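PDB 4YN1: fusolin from Anomala cuprea entomopoxvirus, which forms the viral spindles, crystals grown in vivo that enhance virulence, and probably acts on chitin as a lytic polysaccharide mono-oxygenase. Local coordinates for residues I132-F138 against Y196-V202; R13-G18 against P30-C34; H1-T5 against Q65-Y69. All coordinates share one frame; numbering follows the deposited sequence.

Contact 1 of 3, residues I132-F138 against Y196-V202; sequences IPIELEF and YRMIVPV
Glu135 and Arg197 meet through contrasting first torsions: Glu135 sets CG opposite its backbone N (chi1 -177°) and runs on extended, whereas Arg197 sets CG opposite its carbonyl carbon (chi1 -67°) and bends at chi3. NE of Arg197 thereby comes 3.4 Å from OE2 of Glu135, which lies at the guanidinium edge. This weak, bent salt bridge is supplemented from outside, Arg184 pairing with Glu135 OE1 and Asn182 O accepting from Arg197 NH1. Glu137, bound to Thr5 and Ser187, reaches the same NH1 through a water. On the opposite face the residues are largely apolar: Ile134 CG1 presses on Val202 CG2 at 3.5 Å, and the folded chain of Met198 lies alongside Leu136, its CE 3.8 Å from CD2 of Leu136. Four antiparallel hydrogen-bonded pairs, from Ile132 with Val202 to Phe138 with Tyr196, join the backbones. Pro133 and Pro201 face each other in a non-hydrogen-bonded pair, where lacking an N-H costs no bond between the strands. Strands 131-140 and 194-203 are the inner pair of a four-stranded sheet, flanked by 2-6 and 180-182, and Phe138 and Tyr196 meet Phe149 and Trp215 of the second sheet across a beta-sandwich core.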
ATOM      1  N   ILE A 132       3.638 -12.434 -13.337  1.00 13.52           N
ATOM      2  CA  ILE A 132       3.186 -11.331 -14.139  1.00 14.57           C
ATOM      3  C   ILE A 132       4.157 -10.177 -13.916  1.00 15.11           C
ATOM      4  O   ILE A 132       4.169  -9.619 -12.841  1.00 14.00           O
ATOM      5  CB  ILE A 132       1.741 -10.933 -13.809  1.00 19.08           C
ATOM      6  CG1 ILE A 132       0.770 -12.103 -14.154  1.00 21.08           C
ATOM      7  CG2 ILE A 132       1.361  -9.679 -14.596  1.00 20.20           C
ATOM      8  CD1 ILE A 132       0.469 -12.980 -13.072  1.00 23.12           C
ATOM      9  N   PRO A 133       4.972  -9.807 -14.894  1.00 12.77           N
ATOM     10  CA  PRO A 133       5.869  -8.661 -14.689  1.00 11.72           C
ATOM     11  C   PRO A 133       5.095  -7.336 -14.654  1.00 15.82           C
ATOM     12  O   PRO A 133       4.265  -7.079 -15.510  1.00 16.51           O
ATOM     13  CB  PRO A 133       6.794  -8.723 -15.888  1.00 13.02           C
ATOM     14  CG  PRO A 133       5.973  -9.382 -16.952  1.00 17.54           C
ATOM     15  CD  PRO A 133       5.129 -10.377 -16.248  1.00 13.71           C
ATOM     16  N   ILE A 134       5.310  -6.555 -13.615  1.00 13.16           N
ATOM     17  CA  ILE A 134       4.689  -5.226 -13.472  1.00 15.34           C
ATOM     18  C   ILE A 134       5.829  -4.202 -13.498  1.00 16.82           C
ATOM     19  O   ILE A 134       6.772  -4.371 -12.736  1.00 15.84           O
ATOM     20  CB  ILE A 134       3.948  -5.190 -12.108  1.00 20.54           C
ATOM     21  CG1 ILE A 134       2.850  -6.299 -12.015  1.00 22.25           C
ATOM     22  CG2 ILE A 134       3.390  -3.799 -11.759  1.00 25.92           C
ATOM     23  CD1 ILE A 134       1.791  -6.224 -12.889  1.00 35.45           C
ATOM     24  N   GLU A 135       5.719  -3.105 -14.264  1.00 12.34           N
ATOM     25  CA  GLU A 135       6.769  -2.090 -14.167  1.00 12.35           C
ATOM     26  C   GLU A 135       6.329  -1.163 -13.060  1.00 13.88           C
ATOM     27  O   GLU A 135       5.501  -0.282 -13.269  1.00 14.07           O
ATOM     28  CB  GLU A 135       6.973  -1.330 -15.451  1.00 14.40           C
ATOM     29  CG  GLU A 135       8.114  -0.345 -15.345  1.00 20.05           C
ATOM     30  CD  GLU A 135       8.184   0.531 -16.571  1.00 35.73           C
ATOM     31  OE1 GLU A 135       7.146   1.134 -16.925  1.00 21.58           O
ATOM     32  OE2 GLU A 135       9.302   0.724 -17.093  1.00 37.60           O
ATOM     33  N   LEU A 136       6.860  -1.356 -11.884  1.00 12.09           N
ATOM     34  CA  LEU A 136       6.471  -0.528 -10.752  1.00 12.99           C
ATOM     35  C   LEU A 136       7.116   0.843 -10.894  1.00 16.26           C
ATOM     36  O   LEU A 136       8.290   0.926 -11.243  1.00 16.12           O
ATOM     37  CB  LEU A 136       6.924  -1.210  -9.458  1.00 14.87           C
ATOM     38  CG  LEU A 136       6.513  -0.571  -8.136  1.00 20.40           C
ATOM     39  CD1 LEU A 136       5.972  -1.596  -7.161  1.00 20.46           C
ATOM     40  CD2 LEU A 136       7.628   0.168  -7.508  1.00 24.18           C
ATOM     41  N   GLU A 137       6.378   1.910 -10.614  1.00 11.18           N
ATOM     42  CA  GLU A 137       6.992   3.241 -10.610  1.00  9.89           C
ATOM     43  C   GLU A 137       6.966   3.767  -9.195  1.00 12.98           C
ATOM     44  O   GLU A 137       5.898   3.869  -8.589  1.00 11.65           O
ATOM     45  CB  GLU A 137       6.243   4.187 -11.551  1.00 10.15           C
ATOM     46  CG  GLU A 137       6.902   5.563 -11.719  1.00 13.45           C
ATOM     47  CD  GLU A 137       6.040   6.589 -12.425  1.00 18.06           C
ATOM     48  OE1 GLU A 137       4.948   6.875 -11.893  1.00 17.36           O
ATOM     49  OE2 GLU A 137       6.461   7.156 -13.461  1.00 14.86           O
ATOM     50  N   PHE A 138       8.116   4.177  -8.692  1.00  8.87           N
ATOM     51  CA  PHE A 138       8.236   4.788  -7.376  1.00  8.94           C
ATOM     52  C   PHE A 138       8.608   6.246  -7.624  1.00 12.58           C
ATOM     53  O   PHE A 138       9.525   6.545  -8.403  1.00 12.79           O
ATOM     54  CB  PHE A 138       9.283   4.064  -6.523  1.00 10.92           C
ATOM     55  CG  PHE A 138       9.320   4.581  -5.119  1.00 12.06           C
ATOM     56  CD1 PHE A 138      10.115   5.668  -4.784  1.00 14.79           C
ATOM     57  CD2 PHE A 138       8.587   3.969  -4.114  1.00 12.71           C
ATOM     58  CE1 PHE A 138      10.142   6.153  -3.486  1.00 15.77           C
ATOM     59  CE2 PHE A 138       8.558   4.508  -2.837  1.00 14.84           C
ATOM     60  CZ  PHE A 138       9.381   5.555  -2.510  1.00 14.30           C
ATOM     61  N   TYR A 196      11.999   6.084 -10.074  1.00 11.39           N
ATOM     62  CA  TYR A 196      12.643   4.769 -10.037  1.00 11.16           C
ATOM     63  C   TYR A 196      11.629   3.780 -10.583  1.00 15.86           C
ATOM     64  O   TYR A 196      10.536   3.638 -10.003  1.00 14.02           O
ATOM     65  CB  TYR A 196      13.019   4.339  -8.625  1.00 13.13           C
ATOM     66  CG  TYR A 196      14.074   5.199  -7.970  1.00 14.62           C
ATOM     67  CD1 TYR A 196      15.423   5.033  -8.270  1.00 16.63           C
ATOM     68  CD2 TYR A 196      13.725   6.203  -7.075  1.00 14.99           C
ATOM     69  CE1 TYR A 196      16.399   5.832  -7.677  1.00 14.82           C
ATOM     70  CE2 TYR A 196      14.691   7.003  -6.479  1.00 15.96           C
ATOM     71  CZ  TYR A 196      16.031   6.788  -6.755  1.00 20.15           C
ATOM     72  OH  TYR A 196      16.971   7.559  -6.142  1.00 17.72           O
ATOM     73  N   ARG A 197      11.928   3.169 -11.731  1.00 13.02           N
ATOM     74  CA  ARG A 197      11.078   2.159 -12.323  1.00 12.55           C
ATOM     75  C   ARG A 197      11.776   0.822 -12.196  1.00 17.21           C
ATOM     76  O   ARG A 197      12.981   0.733 -12.398  1.00 15.46           O
ATOM     77  CB  ARG A 197      10.719   2.435 -13.789  1.00 14.86           C
ATOM     78  CG  ARG A 197       9.834   3.671 -13.972  1.00 18.99           C
ATOM     79  CD  ARG A 197       9.249   3.783 -15.393  1.00 19.58           C
ATOM     80  NE  ARG A 197      10.317   3.851 -16.380  1.00 16.55           N
ATOM     81  CZ  ARG A 197      10.856   4.960 -16.886  1.00 20.56           C
ATOM     82  NH1 ARG A 197      10.362   6.155 -16.575  1.00 16.51           N
ATOM     83  NH2 ARG A 197      11.878   4.881 -17.718  1.00 15.75           N
ATOM     84  N   MET A 198      11.043  -0.213 -11.831  1.00 13.81           N
ATOM     85  CA  MET A 198      11.647  -1.545 -11.669  1.00 12.26           C
ATOM     86  C   MET A 198      10.630  -2.592 -12.097  1.00 15.62           C
ATOM     87  O   MET A 198       9.432  -2.427 -11.869  1.00 14.21           O
ATOM     88  CB  MET A 198      12.146  -1.764 -10.213  1.00 14.02           C
ATOM     89  CG  MET A 198      11.053  -1.739  -9.171  1.00 16.01           C
ATOM     90  SD  MET A 198      11.467  -1.079  -7.566  1.00 19.32           S
ATOM     91  CE  MET A 198      11.348   0.744  -7.928  1.00 15.62           C
ATOM     92  N   ILE A 199      11.093  -3.641 -12.760  1.00 12.82           N
ATOM     93  CA  ILE A 199      10.216  -4.720 -13.194  1.00 12.75           C
ATOM     94  C   ILE A 199      10.110  -5.695 -12.057  1.00 15.94           C
ATOM     95  O   ILE A 199      11.095  -6.345 -11.708  1.00 14.50           O
ATOM     96  CB  ILE A 199      10.698  -5.443 -14.498  1.00 16.15           C
ATOM     97  CG1 ILE A 199      10.936  -4.436 -15.663  1.00 20.34           C
ATOM     98  CG2 ILE A 199       9.678  -6.529 -14.906  1.00 17.96           C
ATOM     99  CD1 ILE A 199       9.798  -3.622 -16.002  1.00 31.94           C
ATOM    100  N   VAL A 200       8.908  -5.808 -11.493  1.00 13.97           N
ATOM    101  CA  VAL A 200       8.645  -6.677 -10.368  1.00 13.24           C
ATOM    102  C   VAL A 200       7.906  -7.934 -10.864  1.00 15.20           C
ATOM    103  O   VAL A 200       6.811  -7.800 -11.396  1.00 12.35           O
ATOM    104  CB  VAL A 200       7.826  -5.945  -9.280  1.00 15.85           C
ATOM    105  CG1 VAL A 200       7.514  -6.873  -8.096  1.00 15.24           C
ATOM    106  CG2 VAL A 200       8.582  -4.728  -8.774  1.00 15.68           C
ATOM    107  N   PRO A 201       8.465  -9.136 -10.639  1.00 13.44           N
ATOM    108  CA  PRO A 201       7.756 -10.381 -11.038  1.00 13.59           C
ATOM    109  C   PRO A 201       6.713 -10.720  -9.988  1.00 15.02           C
ATOM    110  O   PRO A 201       7.025 -11.273  -8.936  1.00 16.15           O
ATOM    111  CB  PRO A 201       8.877 -11.431 -11.100  1.00 15.35           C
ATOM    112  CG  PRO A 201       9.929 -10.932 -10.187  1.00 20.04           C
ATOM    113  CD  PRO A 201       9.772  -9.433 -10.021  1.00 14.87           C
ATOM    114  N   VAL A 202       5.470 -10.346 -10.253  1.00 12.06           N
ATOM    115  CA  VAL A 202       4.405 -10.547  -9.275  1.00  9.83           C
ATOM    116  C   VAL A 202       3.816 -11.938  -9.478  1.00 15.78           C
ATOM    117  O   VAL A 202       3.381 -12.236 -10.592  1.00 12.64           O
ATOM    118  CB  VAL A 202       3.328  -9.447  -9.394  1.00 14.76           C
ATOM    119  CG1 VAL A 202       2.211  -9.674  -8.372  1.00 14.16           C
ATOM    120  CG2 VAL A 202       3.955  -8.072  -9.186  1.00 14.14           C
TER
HETATM  121  O   HOH W   1       7.628   6.878 -15.927  1.00 15.86           O

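Contact 2 of 3, residues R13-G18 against P30-C34; sequences RCNVQG and PDPMC. With EDO (1,2-ethanediol), chain D.
OD1 of Asp31 is gripped by NH2 of Arg13, at 3.0 Å, and by a hydroxyl of a bound 1,2-ethanediol, probably from the crystallisation liquor, whose O2 donates to Asp31 OD1 over 2.8 Å. Asp31 is the N-cap of helix 32-47, and the contact joins that helix start to the end of helix 10-17 by a salt bridge and a disulfide. The arginine chain, extended from CG to NE, brings its guanidinium across the carboxylate at nearly a right angle (planes 82° apart). NH2 points straight at OD1, which lies in the guanidinium plane, yet it meets that oxygen from above the carboxylate plane, unlike the flat two-pronged pairing of these groups. The companion bond from NH1 to OD2 is weak.

Aspartate suits the cap because its short arm turns back on the helix: OD2 accepts from Cys34 N at 3.1 Å and, weakly, from Met33 N. The helix start and Arg13 would probably both favour its ionised form. Pro32, in the first turn, gives up an N-H that a helix start does not need. Gln17 sets NE2 over one face of the Arg13 guanidinium, toward its rim, and sends OE1 to a water, which bridges to Asp31 N. Gly18 leaves the helix with positive phi, a conformation easy for glycine, and its O meets Pro30 CD at 3.6 Å. Pro118 packs on both Arg13 and Asp31. Beside the salt bridge the two helices are tied covalently, SG of Cys14 bonded to SG of Cys34 at 2.1 Å with a CB-SG-SG-CB torsion of -82°.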
ATOM      1  N   ARG A  13      -2.982   7.241  -2.647  1.00 10.36           N
ATOM      2  CA  ARG A  13      -4.338   7.312  -3.152  1.00  9.74           C
ATOM      3  C   ARG A  13      -5.240   8.137  -2.218  1.00 13.18           C
ATOM      4  O   ARG A  13      -6.014   8.982  -2.700  1.00 12.98           O
ATOM      5  CB  ARG A  13      -4.914   5.905  -3.353  1.00  8.45           C
ATOM      6  CG  ARG A  13      -6.341   5.912  -3.856  1.00 13.77           C
ATOM      7  CD  ARG A  13      -6.860   4.487  -4.062  1.00 12.39           C
ATOM      8  NE  ARG A  13      -8.290   4.505  -4.322  1.00 22.45           N
ATOM      9  CZ  ARG A  13      -9.243   4.566  -3.389  1.00 33.53           C
ATOM     10  NH1 ARG A  13      -8.926   4.526  -2.093  1.00 22.95           N
ATOM     11  NH2 ARG A  13     -10.518   4.618  -3.744  1.00 28.39           N
ATOM     12  N   CYS A  14      -5.184   7.907  -0.913  1.00 12.33           N
ATOM     13  CA  CYS A  14      -6.007   8.699   0.013  1.00 12.07           C
ATOM     14  C   CYS A  14      -5.652  10.203  -0.045  1.00 14.43           C
ATOM     15  O   CYS A  14      -6.544  11.055  -0.028  1.00 13.85           O
ATOM     16  CB  CYS A  14      -5.878   8.177   1.429  1.00 13.62           C
ATOM     17  SG  CYS A  14      -6.592   6.523   1.674  1.00 16.54           S
ATOM     18  N   ASN A  15      -4.364  10.516  -0.055  1.00 10.43           N
ATOM     19  CA  ASN A  15      -3.933  11.911  -0.130  1.00 11.19           C
ATOM     20  C   ASN A  15      -4.429  12.584  -1.398  1.00 14.83           C
ATOM     21  O   ASN A  15      -4.968  13.681  -1.329  1.00 14.23           O
ATOM     22  CB  ASN A  15      -2.404  12.005  -0.025  1.00 12.65           C
ATOM     23  CG  ASN A  15      -1.947  13.426   0.300  1.00 28.26           C
ATOM     24  OD1 ASN A  15      -2.636  14.206   0.940  1.00 34.90           O
ATOM     25  ND2 ASN A  15      -0.797  13.790  -0.081  1.00 22.62           N
ATOM     26  N   VAL A  16      -4.269  11.924  -2.542  1.00 12.29           N
ATOM     27  CA  VAL A  16      -4.688  12.443  -3.853  1.00 13.84           C
ATOM     28  C   VAL A  16      -6.191  12.756  -3.946  1.00 17.59           C
ATOM     29  O   VAL A  16      -6.581  13.754  -4.558  1.00 17.10           O
ATOM     30  CB  VAL A  16      -4.223  11.438  -4.958  1.00 19.70           C
ATOM     31  CG1 VAL A  16      -4.998  11.599  -6.255  1.00 22.48           C
ATOM     32  CG2 VAL A  16      -2.740  11.616  -5.191  1.00 20.03           C
ATOM     33  N   GLN A  17      -7.027  11.896  -3.374  1.00 12.89           N
ATOM     34  CA  GLN A  17      -8.473  12.105  -3.415  1.00 12.68           C
ATOM     35  C   GLN A  17      -8.935  13.294  -2.582  1.00 18.90           C
ATOM     36  O   GLN A  17     -10.035  13.782  -2.797  1.00 18.60           O
ATOM     37  CB  GLN A  17      -9.192  10.833  -3.035  1.00 13.47           C
ATOM     38  CG  GLN A  17      -8.961   9.764  -4.066  1.00 17.72           C
ATOM     39  CD  GLN A  17      -9.917   8.633  -3.902  1.00 32.77           C
ATOM     40  OE1 GLN A  17     -10.623   8.536  -2.905  1.00 29.87           O
ATOM     41  NE2 GLN A  17      -9.959   7.753  -4.881  1.00 27.99           N
ATOM     42  N   GLY A  18      -8.128  13.703  -1.608  1.00 17.32           N
ATOM     43  CA  GLY A  18      -8.382  14.883  -0.812  1.00 18.02           C
ATOM     44  C   GLY A  18      -9.614  14.823   0.049  1.00 20.30           C
ATOM     45  O   GLY A  18     -10.019  13.750   0.524  1.00 17.25           O
ATOM     46  N   PRO A  30     -13.981  11.338   0.259  1.00 16.81           N
ATOM     47  CA  PRO A  30     -14.937  10.588  -0.563  1.00 17.28           C
ATOM     48  C   PRO A  30     -14.874   9.073  -0.465  1.00 20.90           C
ATOM     49  O   PRO A  30     -15.913   8.441  -0.560  1.00 20.05           O
ATOM     50  CB  PRO A  30     -14.681  11.111  -1.971  1.00 18.88           C
ATOM     51  CG  PRO A  30     -13.253  11.566  -1.955  1.00 21.91           C
ATOM     52  CD  PRO A  30     -12.990  12.051  -0.573  1.00 17.94           C
ATOM     53  N   ASP A  31     -13.691   8.493  -0.349  1.00 15.65           N
ATOM     54  CA  ASP A  31     -13.586   7.038  -0.297  1.00 14.20           C
ATOM     55  C   ASP A  31     -13.894   6.548   1.080  1.00 15.77           C
ATOM     56  O   ASP A  31     -13.273   7.003   2.031  1.00 13.05           O
ATOM     57  CB  ASP A  31     -12.198   6.586  -0.695  1.00 16.58           C
ATOM     58  CG  ASP A  31     -12.083   5.095  -0.767  1.00 22.94           C
ATOM     59  OD1 ASP A  31     -12.662   4.504  -1.710  1.00 20.78           O
ATOM     60  OD2 ASP A  31     -11.365   4.517   0.077  1.00 25.76           O
ATOM     61  N   PRO A  32     -14.784   5.540   1.203  1.00 15.57           N
ATOM     62  CA  PRO A  32     -15.127   5.008   2.534  1.00 13.98           C
ATOM     63  C   PRO A  32     -13.944   4.475   3.339  1.00 13.73           C
ATOM     64  O   PRO A  32     -13.895   4.674   4.552  1.00 11.76           O
ATOM     65  CB  PRO A  32     -16.098   3.862   2.201  1.00 16.65           C
ATOM     66  CG  PRO A  32     -16.713   4.274   0.947  1.00 20.61           C
ATOM     67  CD  PRO A  32     -15.642   4.949   0.164  1.00 15.56           C
ATOM     68  N   MET A  33     -12.973   3.820   2.692  1.00 11.74           N
ATOM     69  CA  MET A  33     -11.854   3.263   3.458  1.00 10.19           C
ATOM     70  C   MET A  33     -10.884   4.370   3.856  1.00 10.52           C
ATOM     71  O   MET A  33     -10.432   4.379   4.988  1.00 10.69           O
ATOM     72  CB  MET A  33     -11.125   2.140   2.683  1.00 12.04           C
ATOM     73  CG  MET A  33     -11.905   0.882   2.583  1.00 14.10           C
ATOM     74  SD  MET A  33     -12.378   0.117   4.126  1.00 15.32           S
ATOM     75  CE  MET A  33     -10.774  -0.338   4.816  1.00 13.01           C
ATOM     76  N   CYS A  34     -10.615   5.341   2.975  1.00 11.37           N
ATOM     77  CA  CYS A  34      -9.765   6.476   3.364  1.00 11.16           C
ATOM     78  C   CYS A  34     -10.411   7.244   4.515  1.00 11.97           C
ATOM     79  O   CYS A  34      -9.720   7.692   5.457  1.00 10.34           O
ATOM     80  CB  CYS A  34      -9.488   7.404   2.192  1.00 12.67           C
ATOM     81  SG  CYS A  34      -8.492   6.655   0.881  1.00 16.20           S
TER
HETATM   82  C1  EDO D 405     -14.884   0.269  -0.532  1.00 34.66           C
HETATM   83  O1  EDO D 405     -15.058   0.399   0.846  1.00 35.63           O
HETATM   84  C2  EDO D 405     -14.445   1.637  -1.132  1.00 35.48           C
HETATM   85  O2  EDO D 405     -13.447   2.233  -0.304  1.00 33.96           O
HETATM   86  O   HOH W   2     -10.902   9.348  -0.392  1.00 14.58           O

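Contact 3 of 3, residues H1-T5 against Q65-Y69; sequences HGYVT and QDNEY
His1 and Glu68 run side by side, pointing the same way, with the imidazole and carboxylate planes turned 59° apart. NE2 of His1 donates to OE2 of Glu68 at 2.7 Å. The oxygen lies close to the imidazole plane and receives the N-H on its anti lone pair, the one directed away from OE1. Glu68 can do this because its chain is extended, long enough to carry the carboxylate to the far edge of the ring. With ND1 hydrogen-bonded to NE2 of His144, both ring nitrogens are engaged, which restrains the rotation of the imidazole.

Tyr3 crosses its partners obliquely. With CG between the backbone N and the carbonyl carbon (chi1 44°), its ring comes up against the turn, CD2 lying 3.8 Å from CB of Asn67 and CE2 lying 3.7 Å from OD1 of Asp66. The ring meets the carboxylate at a slant, their planes 47° apart. Its broad ring can touch both residues of the turn at once. OD2 of Asp66 forms a salt bridge with Arg12 and accepts a hydrogen bond from Asn15, while the amide of Asn67 is bonded to Thr141.

Backbone groups join the rest. N of Gly2 donates to a lone pair of Asn67 O at 2.9 Å, and Gly2 adopts backbone angles at which a beta carbon would be jammed against the preceding carbonyl O, so glycine suits the place. A water donates to the carbonyls of Gly2 and Asp66 and accepts from Tyr69 N. Residues 65-68 form a type I beta turn, so Asn67 O and Glu68 are presented together to the chain start. The N-terminal histidine beside His144 is consistent with the histidine brace, the copper site of lytic polysaccharide mono-oxygenases, with Glu68 as a second-shell partner of His1.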
ATOM      1  N   HIS A   1      12.501  10.190   0.677  1.00 11.81           N
ATOM      2  CA  HIS A   1      11.071  10.462   0.715  1.00 10.63           C
ATOM      3  C   HIS A   1      10.429  10.154  -0.611  1.00 13.28           C
ATOM      4  O   HIS A   1      11.036  10.363  -1.657  1.00 13.99           O
ATOM      5  CB  HIS A   1      10.819  11.921   1.070  1.00 11.72           C
ATOM      6  CG  HIS A   1      11.244  12.238   2.453  1.00 15.38           C
ATOM      7  ND1 HIS A   1      12.573  12.134   2.838  1.00 16.70           N
ATOM      8  CD2 HIS A   1      10.496  12.558   3.524  1.00 18.21           C
ATOM      9  CE1 HIS A   1      12.579  12.422   4.133  1.00 17.51           C
ATOM     10  NE2 HIS A   1      11.362  12.730   4.570  1.00 18.20           N
ATOM     11  N   GLY A   2       9.224   9.626  -0.562  1.00 10.97           N
ATOM     12  CA  GLY A   2       8.477   9.321  -1.773  1.00 10.35           C
ATOM     13  C   GLY A   2       7.404   8.291  -1.541  1.00 14.55           C
ATOM     14  O   GLY A   2       7.134   7.910  -0.392  1.00 12.33           O
ATOM     15  N   TYR A   3       6.826   7.827  -2.640  1.00 11.04           N
ATOM     16  CA  TYR A   3       5.745   6.864  -2.584  1.00 10.60           C
ATOM     17  C   TYR A   3       5.578   6.123  -3.912  1.00 13.16           C
ATOM     18  O   TYR A   3       6.015   6.578  -4.969  1.00 13.85           O
ATOM     19  CB  TYR A   3       4.422   7.551  -2.178  1.00  9.80           C
ATOM     20  CG  TYR A   3       4.191   8.876  -2.891  1.00  9.63           C
ATOM     21  CD1 TYR A   3       3.888   8.917  -4.246  1.00 12.00           C
ATOM     22  CD2 TYR A   3       4.296  10.084  -2.214  1.00  9.41           C
ATOM     23  CE1 TYR A   3       3.829  10.121  -4.936  1.00 11.39           C
ATOM     24  CE2 TYR A   3       4.146  11.298  -2.876  1.00 10.78           C
ATOM     25  CZ  TYR A   3       3.977  11.313  -4.252  1.00 14.10           C
ATOM     26  OH  TYR A   3       3.821  12.492  -4.948  1.00 15.06           O
ATOM     27  N   VAL A   4       4.858   5.022  -3.869  1.00 10.40           N
ATOM     28  CA  VAL A   4       4.605   4.253  -5.081  1.00  9.13           C
ATOM     29  C   VAL A   4       3.502   4.945  -5.855  1.00 10.41           C
ATOM     30  O   VAL A   4       2.418   5.154  -5.319  1.00  9.85           O
ATOM     31  CB  VAL A   4       4.238   2.761  -4.818  1.00 12.29           C
ATOM     32  CG1 VAL A   4       4.287   1.969  -6.120  1.00 12.13           C
ATOM     33  CG2 VAL A   4       5.174   2.115  -3.796  1.00 12.22           C
ATOM     34  N   THR A   5       3.739   5.238  -7.135  1.00  7.86           N
ATOM     35  CA  THR A   5       2.697   5.834  -7.974  1.00  8.31           C
ATOM     36  C   THR A   5       2.035   4.800  -8.852  1.00 12.20           C
ATOM     37  O   THR A   5       0.893   4.991  -9.260  1.00 10.64           O
ATOM     38  CB  THR A   5       3.250   7.001  -8.770  1.00 13.78           C
ATOM     39  OG1 THR A   5       4.515   6.646  -9.311  1.00 14.94           O
ATOM     40  CG2 THR A   5       3.341   8.217  -7.941  1.00 13.31           C
ATOM     41  N   GLN A  65       1.575  13.527   5.017  1.00 10.49           N
ATOM     42  CA  GLN A  65       2.902  12.896   4.980  1.00 12.26           C
ATOM     43  C   GLN A  65       2.921  11.596   4.157  1.00 13.84           C
ATOM     44  O   GLN A  65       3.631  10.677   4.521  1.00 13.17           O
ATOM     45  CB  GLN A  65       3.364  12.590   6.406  1.00 14.49           C
ATOM     46  CG  GLN A  65       3.454  13.785   7.339  1.00 29.13           C
ATOM     47  CD  GLN A  65       4.540  14.705   6.903  1.00 44.03           C
ATOM     48  OE1 GLN A  65       5.727  14.364   6.949  1.00 40.78           O
ATOM     49  NE2 GLN A  65       4.158  15.820   6.352  1.00 32.24           N
ATOM     50  N   ASP A  66       2.213  11.539   3.026  1.00 10.93           N
ATOM     51  CA  ASP A  66       2.181  10.343   2.170  1.00  9.46           C
ATOM     52  C   ASP A  66       3.554   9.956   1.612  1.00 12.50           C
ATOM     53  O   ASP A  66       3.734   8.818   1.260  1.00 10.10           O
ATOM     54  CB  ASP A  66       1.171  10.492   1.033  1.00 10.49           C
ATOM     55  CG  ASP A  66       1.460  11.519  -0.043  1.00 16.75           C
ATOM     56  OD1 ASP A  66       2.373  12.362   0.157  1.00 15.10           O
ATOM     57  OD2 ASP A  66       0.652  11.617  -0.982  1.00 13.16           O
ATOM     58  N   ASN A  67       4.539  10.900   1.604  1.00  8.72           N
ATOM     59  CA  ASN A  67       5.903  10.633   1.185  1.00  7.87           C
ATOM     60  C   ASN A  67       6.850  10.297   2.347  1.00 12.79           C
ATOM     61  O   ASN A  67       8.031  10.075   2.098  1.00 12.15           O
ATOM     62  CB  ASN A  67       6.430  11.812   0.375  1.00 11.03           C
ATOM     63  CG  ASN A  67       6.530  13.076   1.198  1.00 14.82           C
ATOM     64  OD1 ASN A  67       5.887  13.209   2.234  1.00 11.73           O
ATOM     65  ND2 ASN A  67       7.249  14.051   0.717  1.00 13.98           N
ATOM     66  N   GLU A  68       6.353  10.255   3.587  1.00 10.45           N
ATOM     67  CA  GLU A  68       7.154   9.948   4.774  1.00  9.33           C
ATOM     68  C   GLU A  68       6.600   8.814   5.612  1.00 11.46           C
ATOM     69  O   GLU A  68       6.555   8.889   6.833  1.00 14.98           O
ATOM     70  CB  GLU A  68       7.387  11.247   5.602  1.00 10.77           C
ATOM     71  CG  GLU A  68       8.601  11.113   6.504  1.00 13.81           C
ATOM     72  CD  GLU A  68       8.899  12.404   7.231  1.00 27.41           C
ATOM     73  OE1 GLU A  68       8.112  12.770   8.132  1.00 26.60           O
ATOM     74  OE2 GLU A  68       9.828  13.119   6.795  1.00 33.31           O
ATOM     75  N   TYR A  69       6.241   7.700   4.949  1.00 10.20           N
ATOM     76  CA  TYR A  69       5.845   6.483   5.624  1.00  9.72           C
ATOM     77  C   TYR A  69       7.161   5.759   5.857  1.00 13.11           C
ATOM     78  O   TYR A  69       7.558   4.868   5.108  1.00 10.82           O
ATOM     79  CB  TYR A  69       4.853   5.687   4.790  1.00  9.50           C
ATOM     80  CG  TYR A  69       3.437   6.165   5.035  1.00  9.22           C
ATOM     81  CD1 TYR A  69       3.115   7.520   4.977  1.00 10.99           C
ATOM     82  CD2 TYR A  69       2.442   5.278   5.405  1.00 10.71           C
ATOM     83  CE1 TYR A  69       1.824   7.968   5.239  1.00  9.96           C
ATOM     84  CE2 TYR A  69       1.157   5.706   5.678  1.00 11.06           C
ATOM     85  CZ  TYR A  69       0.850   7.054   5.612  1.00 13.62           C
ATOM     86  OH  TYR A  69      -0.427   7.437   5.890  1.00 11.30           O
TER
HETATM   87  O   HOH W   3       5.952   7.076   1.921  1.00 11.68           O

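Overall arrangement
All three contacts belong to one lytic polysaccharide mono-oxygenase domain. Contact 3 joins the chain start to the loop after helix 52-64; contact 2 forms entirely within that span, between helices 10-17 and 32-47; contact 1 follows later, in the strands. Contacts 1 and 3, with centres about 17 Å apart, share a sheet, since strands 2-6 and 131-140 are neighbours, and CZ of Phe138 packs 3.4 Å from N of Tyr3. Contacts 2 and 3, about 15 Å apart between centres, touch between Asn15 and Asp66, whereas contacts 1 and 2, their centres about 24 Å apart, do not touch. Contact 3 therefore lies against both the sheet and the helical region, placing the N-terminal histidine where the two parts meet.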